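Local coordinates for protein fatty acid amide hydrolase (Candida albicans, PDB 6KVR) that probably hydrolyses fatty acid and other monocarboxylic acid amides to the free carboxylate and ammonia, as an enzyme of the amidase family, at residues T443-M455 and Y483-L495. Sequence-based numbering, arbitrary orientation.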
loop_
_atom_site.group_PDB
_atom_site.type_symbol
_atom_site.label_atom_id
_atom_site.label_comp_id
_atom_site.label_asym_id
_atom_site.label_seq_id
_atom_site.Cartn_x
_atom_site.Cartn_y
_atom_site.Cartn_z
ATOM N N THR A 443 -5.350 11.448 9.599
ATOM C CA THR A 443 -6.315 12.299 8.903
ATOM C C THR A 443 -6.639 11.760 7.509
ATOM O O THR A 443 -7.807 11.715 7.104
ATOM C CB THR A 443 -5.761 13.718 8.796
ATOM O OG1 THR A 443 -5.551 14.247 10.108
ATOM C CG2 THR A 443 -6.713 14.593 8.036
ATOM N N ARG A 444 -5.608 11.368 6.756
ATOM C CA ARG A 444 -5.810 10.815 5.417
ATOM C C ARG A 444 -6.709 9.587 5.458
ATOM O O ARG A 444 -7.600 9.422 4.616
ATOM C CB ARG A 444 -4.457 10.453 4.800
ATOM C CG ARG A 444 -4.539 9.740 3.465
ATOM C CD ARG A 444 -3.226 9.036 3.167
ATOM N NE ARG A 444 -3.035 7.916 4.077
ATOM C CZ ARG A 444 -1.903 7.243 4.250
ATOM N NH1 ARG A 444 -0.810 7.531 3.561
ATOM N NH2 ARG A 444 -1.871 6.250 5.135
ATOM N N ASP A 445 -6.473 8.699 6.411
ATOM C CA ASP A 445 -7.271 7.485 6.471
ATOM C C ASP A 445 -8.717 7.802 6.831
ATOM O O ASP A 445 -9.643 7.176 6.295
ATOM C CB ASP A 445 -6.643 6.506 7.458
ATOM C CG ASP A 445 -5.340 5.915 6.926
ATOM O OD1 ASP A 445 -5.037 6.115 5.714
ATOM O OD2 ASP A 445 -4.635 5.229 7.705
ATOM N N GLN A 446 -8.934 8.788 7.712
ATOM C CA GLN A 446 -10.301 9.180 8.056
ATOM C C GLN A 446 -11.030 9.767 6.854
ATOM O O GLN A 446 -12.218 9.487 6.646
ATOM C CB GLN A 446 -10.295 10.173 9.216
ATOM C CG GLN A 446 -10.034 9.515 10.548
ATOM C CD GLN A 446 -9.666 10.521 11.620
ATOM O OE1 GLN A 446 -9.350 11.667 11.320
ATOM N NE2 GLN A 446 -9.731 10.100 12.881
ATOM N N LEU A 447 -10.340 10.591 6.063
ATOM C CA LEU A 447 -10.945 11.159 4.863
ATOM C C LEU A 447 -11.293 10.075 3.856
ATOM O O LEU A 447 -12.376 10.091 3.262
ATOM C CB LEU A 447 -9.996 12.172 4.227
ATOM C CG LEU A 447 -9.775 13.430 5.057
ATOM C CD1 LEU A 447 -8.523 14.121 4.566
ATOM C CD2 LEU A 447 -10.991 14.353 4.970
ATOM N N ARG A 448 -10.367 9.139 3.635
ATOM C CA ARG A 448 -10.612 8.042 2.709
ATOM C C ARG A 448 -11.844 7.236 3.107
ATOM O O ARG A 448 -12.649 6.854 2.246
ATOM C CB ARG A 448 -9.387 7.135 2.639
ATOM C CG ARG A 448 -8.277 7.708 1.786
ATOM C CD ARG A 448 -7.038 6.817 1.808
ATOM N NE ARG A 448 -5.937 7.459 1.097
ATOM C CZ ARG A 448 -4.791 6.862 0.792
ATOM N NH1 ARG A 448 -4.530 5.626 1.193
ATOM N NH2 ARG A 448 -3.890 7.521 0.063
ATOM N N ASP A 449 -12.006 6.960 4.403
ATOM C CA ASP A 449 -13.180 6.215 4.841
ATOM C C ASP A 449 -14.438 7.051 4.669
ATOM O O ASP A 449 -15.469 6.539 4.215
ATOM C CB ASP A 449 -13.018 5.766 6.296
ATOM C CG ASP A 449 -12.115 4.543 6.430
ATOM O OD1 ASP A 449 -12.145 3.675 5.530
ATOM O OD2 ASP A 449 -11.369 4.445 7.431
ATOM N N GLN A 450 -14.368 8.344 5.006
ATOM C CA GLN A 450 -15.548 9.191 4.880
ATOM C C GLN A 450 -16.082 9.157 3.452
ATOM O O GLN A 450 -17.291 9.020 3.238
ATOM C CB GLN A 450 -15.223 10.626 5.312
ATOM C CG GLN A 450 -16.430 11.552 5.287
ATOM C CD GLN A 450 -16.149 12.947 5.850
ATOM O OE1 GLN A 450 -15.000 13.384 5.950
ATOM N NE2 GLN A 450 -17.208 13.642 6.236
ATOM N N TYR A 451 -15.187 9.225 2.463
ATOM C CA TYR A 451 -15.599 9.279 1.065
ATOM C C TYR A 451 -15.973 7.904 0.536
ATOM O O TYR A 451 -16.888 7.777 -0.286
ATOM C CB TYR A 451 -14.478 9.884 0.203
ATOM C CG TYR A 451 -14.517 11.384 0.135
ATOM C CD1 TYR A 451 -14.172 12.151 1.236
ATOM C CD2 TYR A 451 -14.923 12.035 -1.023
ATOM C CE1 TYR A 451 -14.231 13.520 1.190
ATOM C CE2 TYR A 451 -14.978 13.411 -1.085
ATOM C CZ TYR A 451 -14.630 14.148 0.027
ATOM O OH TYR A 451 -14.669 15.528 -0.023
ATOM N N ASN A 452 -15.249 6.870 0.955
ATOM C CA ASN A 452 -15.609 5.528 0.524
ATOM C C ASN A 452 -16.966 5.140 1.103
ATOM O O ASN A 452 -17.807 4.577 0.396
ATOM C CB ASN A 452 -14.503 4.547 0.925
ATOM C CG ASN A 452 -14.804 3.100 0.540
ATOM O OD1 ASN A 452 -14.982 2.767 -0.638
ATOM N ND2 ASN A 452 -14.816 2.224 1.541
ATOM N N ASP A 453 -17.221 5.503 2.365
ATOM C CA ASP A 453 -18.516 5.225 2.978
ATOM C C ASP A 453 -19.635 5.971 2.267
ATOM O O ASP A 453 -20.773 5.490 2.228
ATOM C CB ASP A 453 -18.514 5.641 4.444
ATOM C CG ASP A 453 -17.692 4.712 5.317
ATOM O OD1 ASP A 453 -17.331 3.603 4.861
ATOM O OD2 ASP A 453 -17.413 5.097 6.473
ATOM N N PHE A 454 -19.343 7.165 1.744
ATOM C CA PHE A 454 -20.351 7.914 1.006
ATOM C C PHE A 454 -20.784 7.158 -0.242
ATOM O O PHE A 454 -21.981 6.984 -0.487
ATOM C CB PHE A 454 -19.828 9.300 0.627
ATOM C CG PHE A 454 -20.636 9.971 -0.463
ATOM C CD1 PHE A 454 -21.894 10.494 -0.192
ATOM C CD2 PHE A 454 -20.147 10.062 -1.749
ATOM C CE1 PHE A 454 -22.650 11.109 -1.182
ATOM C CE2 PHE A 454 -20.892 10.685 -2.753
ATOM C CZ PHE A 454 -22.150 11.210 -2.464
HETATM N N MSE A 455 -19.824 6.696 -1.041
HETATM C CA MSE A 455 -20.155 5.981 -2.262
HETATM C C MSE A 455 -20.698 4.558 -2.053
HETATM O O MSE A 455 -21.499 4.087 -2.862
HETATM C CB MSE A 455 -18.945 5.929 -3.203
HETATM C CG MSE A 455 -18.403 7.313 -3.580
HETATM SE SE MSE A 455 -16.773 7.240 -4.617
HETATM C CE MSE A 455 -17.552 6.534 -6.263
ATOM N N TYR A 483 -8.799 20.978 -6.870
ATOM C CA TYR A 483 -9.696 20.118 -7.633
ATOM C C TYR A 483 -9.037 18.799 -8.031
ATOM O O TYR A 483 -9.735 17.785 -8.177
ATOM C CB TYR A 483 -10.232 20.879 -8.857
ATOM C CG TYR A 483 -11.395 21.773 -8.472
ATOM C CD1 TYR A 483 -12.676 21.250 -8.307
ATOM C CD2 TYR A 483 -11.197 23.122 -8.189
ATOM C CE1 TYR A 483 -13.733 22.065 -7.918
ATOM C CE2 TYR A 483 -12.238 23.938 -7.798
ATOM C CZ TYR A 483 -13.502 23.411 -7.667
ATOM O OH TYR A 483 -14.532 24.234 -7.276
ATOM N N THR A 484 -7.710 18.770 -8.186
ATOM C CA THR A 484 -7.011 17.509 -8.450
ATOM C C THR A 484 -6.395 16.905 -7.198
ATOM O O THR A 484 -6.410 15.676 -7.034
ATOM C CB THR A 484 -5.894 17.684 -9.483
ATOM O OG1 THR A 484 -5.136 18.864 -9.176
ATOM C CG2 THR A 484 -6.448 17.749 -10.920
ATOM N N SER A 485 -5.860 17.738 -6.301
ATOM C CA SER A 485 -5.128 17.189 -5.171
ATOM C C SER A 485 -6.035 16.416 -4.222
ATOM O O SER A 485 -5.542 15.556 -3.488
ATOM C CB SER A 485 -4.385 18.300 -4.420
ATOM O OG SER A 485 -5.284 19.181 -3.772
ATOM N N LEU A 486 -7.344 16.687 -4.239
ATOM C CA LEU A 486 -8.277 15.918 -3.414
ATOM C C LEU A 486 -8.189 14.426 -3.721
ATOM O O LEU A 486 -8.163 13.593 -2.808
ATOM C CB LEU A 486 -9.706 16.415 -3.636
ATOM C CG LEU A 486 -10.814 15.600 -2.969
ATOM C CD1 LEU A 486 -10.683 15.659 -1.438
ATOM C CD2 LEU A 486 -12.234 16.016 -3.455
ATOM N N TRP A 487 -8.158 14.067 -5.002
ATOM C CA TRP A 487 -8.100 12.655 -5.356
ATOM C C TRP A 487 -6.710 12.045 -5.161
ATOM O O TRP A 487 -6.583 10.811 -5.198
ATOM C CB TRP A 487 -8.606 12.470 -6.799
ATOM C CG TRP A 487 -9.903 13.213 -6.950
ATOM C CD1 TRP A 487 -10.119 14.335 -7.685
ATOM C CD2 TRP A 487 -11.154 12.923 -6.282
ATOM N NE1 TRP A 487 -11.424 14.748 -7.544
ATOM C CE2 TRP A 487 -12.078 13.903 -6.684
ATOM C CE3 TRP A 487 -11.576 11.924 -5.397
ATOM C CZ2 TRP A 487 -13.403 13.922 -6.229
ATOM C CZ3 TRP A 487 -12.904 11.939 -4.949
ATOM C CH2 TRP A 487 -13.794 12.937 -5.360
ATOM N N ASN A 488 -5.678 12.864 -4.918
ATOM C CA ASN A 488 -4.393 12.287 -4.533
ATOM C C ASN A 488 -4.389 11.865 -3.070
ATOM O O ASN A 488 -3.877 10.791 -2.736
ATOM C CB ASN A 488 -3.258 13.274 -4.783
ATOM C CG ASN A 488 -3.069 13.568 -6.256
ATOM O OD1 ASN A 488 -3.459 14.626 -6.736
ATOM N ND2 ASN A 488 -2.499 12.618 -6.986
ATOM N N ILE A 489 -4.952 12.687 -2.182
ATOM C CA ILE A 489 -4.936 12.288 -0.780
ATOM C C ILE A 489 -5.938 11.158 -0.547
ATOM O O ILE A 489 -5.675 10.257 0.247
ATOM C CB ILE A 489 -5.163 13.498 0.162
ATOM C CG1 ILE A 489 -4.955 13.073 1.612
ATOM C CG2 ILE A 489 -6.561 14.103 0.003
ATOM C CD1 ILE A 489 -5.117 14.212 2.632
ATOM N N LEU A 490 -7.071 11.152 -1.256
ATOM C CA LEU A 490 -7.989 10.014 -1.158
ATOM C C LEU A 490 -7.483 8.790 -1.913
ATOM O O LEU A 490 -7.903 7.670 -1.597
ATOM C CB LEU A 490 -9.379 10.388 -1.686
ATOM C CG LEU A 490 -10.119 11.541 -0.986
ATOM C CD1 LEU A 490 -11.427 11.911 -1.710
ATOM C CD2 LEU A 490 -10.390 11.226 0.479
ATOM N N ASP A 491 -6.589 8.979 -2.891
ATOM C CA ASP A 491 -6.107 7.906 -3.771
ATOM C C ASP A 491 -7.259 7.186 -4.486
ATOM O O ASP A 491 -7.323 5.953 -4.519
ATOM C CB ASP A 491 -5.239 6.894 -3.025
ATOM C CG ASP A 491 -4.486 5.951 -3.979
ATOM O OD1 ASP A 491 -4.030 4.864 -3.529
ATOM O OD2 ASP A 491 -4.367 6.267 -5.191
ATOM N N PHE A 492 -8.161 7.963 -5.081
ATOM C CA PHE A 492 -9.215 7.363 -5.901
ATOM C C PHE A 492 -8.799 7.379 -7.367
ATOM O O PHE A 492 -8.263 8.387 -7.846
ATOM C CB PHE A 492 -10.545 8.125 -5.760
ATOM C CG PHE A 492 -11.300 7.867 -4.458
ATOM C CD1 PHE A 492 -10.688 7.268 -3.372
ATOM C CD2 PHE A 492 -12.642 8.228 -4.343
ATOM C CE1 PHE A 492 -11.381 7.037 -2.179
ATOM C CE2 PHE A 492 -13.352 7.992 -3.161
ATOM C CZ PHE A 492 -12.712 7.393 -2.073
ATOM N N PRO A 493 -9.016 6.313 -8.141
ATOM C CA PRO A 493 -8.680 6.377 -9.570
ATOM C C PRO A 493 -9.580 7.396 -10.267
ATOM O O PRO A 493 -10.798 7.417 -10.052
ATOM C CB PRO A 493 -8.926 4.946 -10.062
ATOM C CG PRO A 493 -9.943 4.392 -9.113
ATOM C CD PRO A 493 -9.721 5.070 -7.782
ATOM N N THR A 494 -8.962 8.276 -11.059
ATOM C CA THR A 494 -9.660 9.426 -11.620
ATOM C C THR A 494 -9.303 9.590 -13.090
ATOM O O THR A 494 -8.127 9.751 -13.447
ATOM C CB THR A 494 -9.318 10.700 -10.838
ATOM O OG1 THR A 494 -9.662 10.514 -9.462
ATOM C CG2 THR A 494 -10.086 11.919 -11.400
ATOM N N LEU A 495 -10.326 9.585 -13.935
ATOM C CA LEU A 495 -10.166 9.835 -15.361
ATOM C C LEU A 495 -10.397 11.312 -15.640
ATOM O O LEU A 495 -11.421 11.875 -15.241
ATOM C CB LEU A 495 -11.149 8.980 -16.164
ATOM C CG LEU A 495 -11.380 9.294 -17.647
ATOM C CD1 LEU A 495 -10.155 8.947 -18.465
ATOM C CD2 LEU A 495 -12.596 8.523 -18.176
#
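Arg448 spends both NE and NH2 on one backbone oxygen, Ile489 O, at the C-terminal end of helix 482-490. Its NE gives the shorter and straighter bond, 2.9 Å to Ile489 O at an N-H...O angle of 162°, and lies in the carbonyl plane. NH2 reaches Ile489 O from above that plane, at 3.3 Å and a poorer angle. The positive guanidinium probably suits the negative end of the helix dipole. The extended Arg448 chain runs from CG to NE past Leu490 O. Arg444 CD and Asp491 CB lie over opposite faces of the guanidinium, Asp491 CB 3.4 Å from Arg448 NH2. The Asp491 carboxylate makes salt bridges to Arg271 and Arg549 and a hydrogen bond to Thr274. Arg444 packs its CG against Ile489 CG1, while its charged end pairs with Asp445 and with Glu290 of the second subunit.

A Schellman motif closes helix 482-490, with Asp491 as its C-prime residue at positive phi. The chain then enters strand 494-499 of the central mixed sheet of this amidase fold. Segments 443-455 and 483-490 lie nearly at right angles (101°). Asn488 points away from 443-455. Its polar end pairs with Asp253, and its side chain comes within about 3 Å of the predicted substrate-binding Gly255 (nearest atoms). This side of helix 482-490 thus probably lies near the active site.

Toward the C-terminus of helix 434-457 the contact is apolar. Leu490 CD1 makes a CH-pi contact over one face of the Tyr451 ring, 3.7 Å from its centroid. Leu490 CD2 reaches back to Leu447 CB. The Tyr451 hydroxyl bonds to Pro383 O. Phe492 has CG anti to its own carbonyl carbon (chi1 -76°), and its ring reaches Tyr451 CB through CZ. Selenomethionine Met455 bends at chi3, bringing SE to 3.8 Å from Phe492 CE2, an oblique Met-aromatic contact.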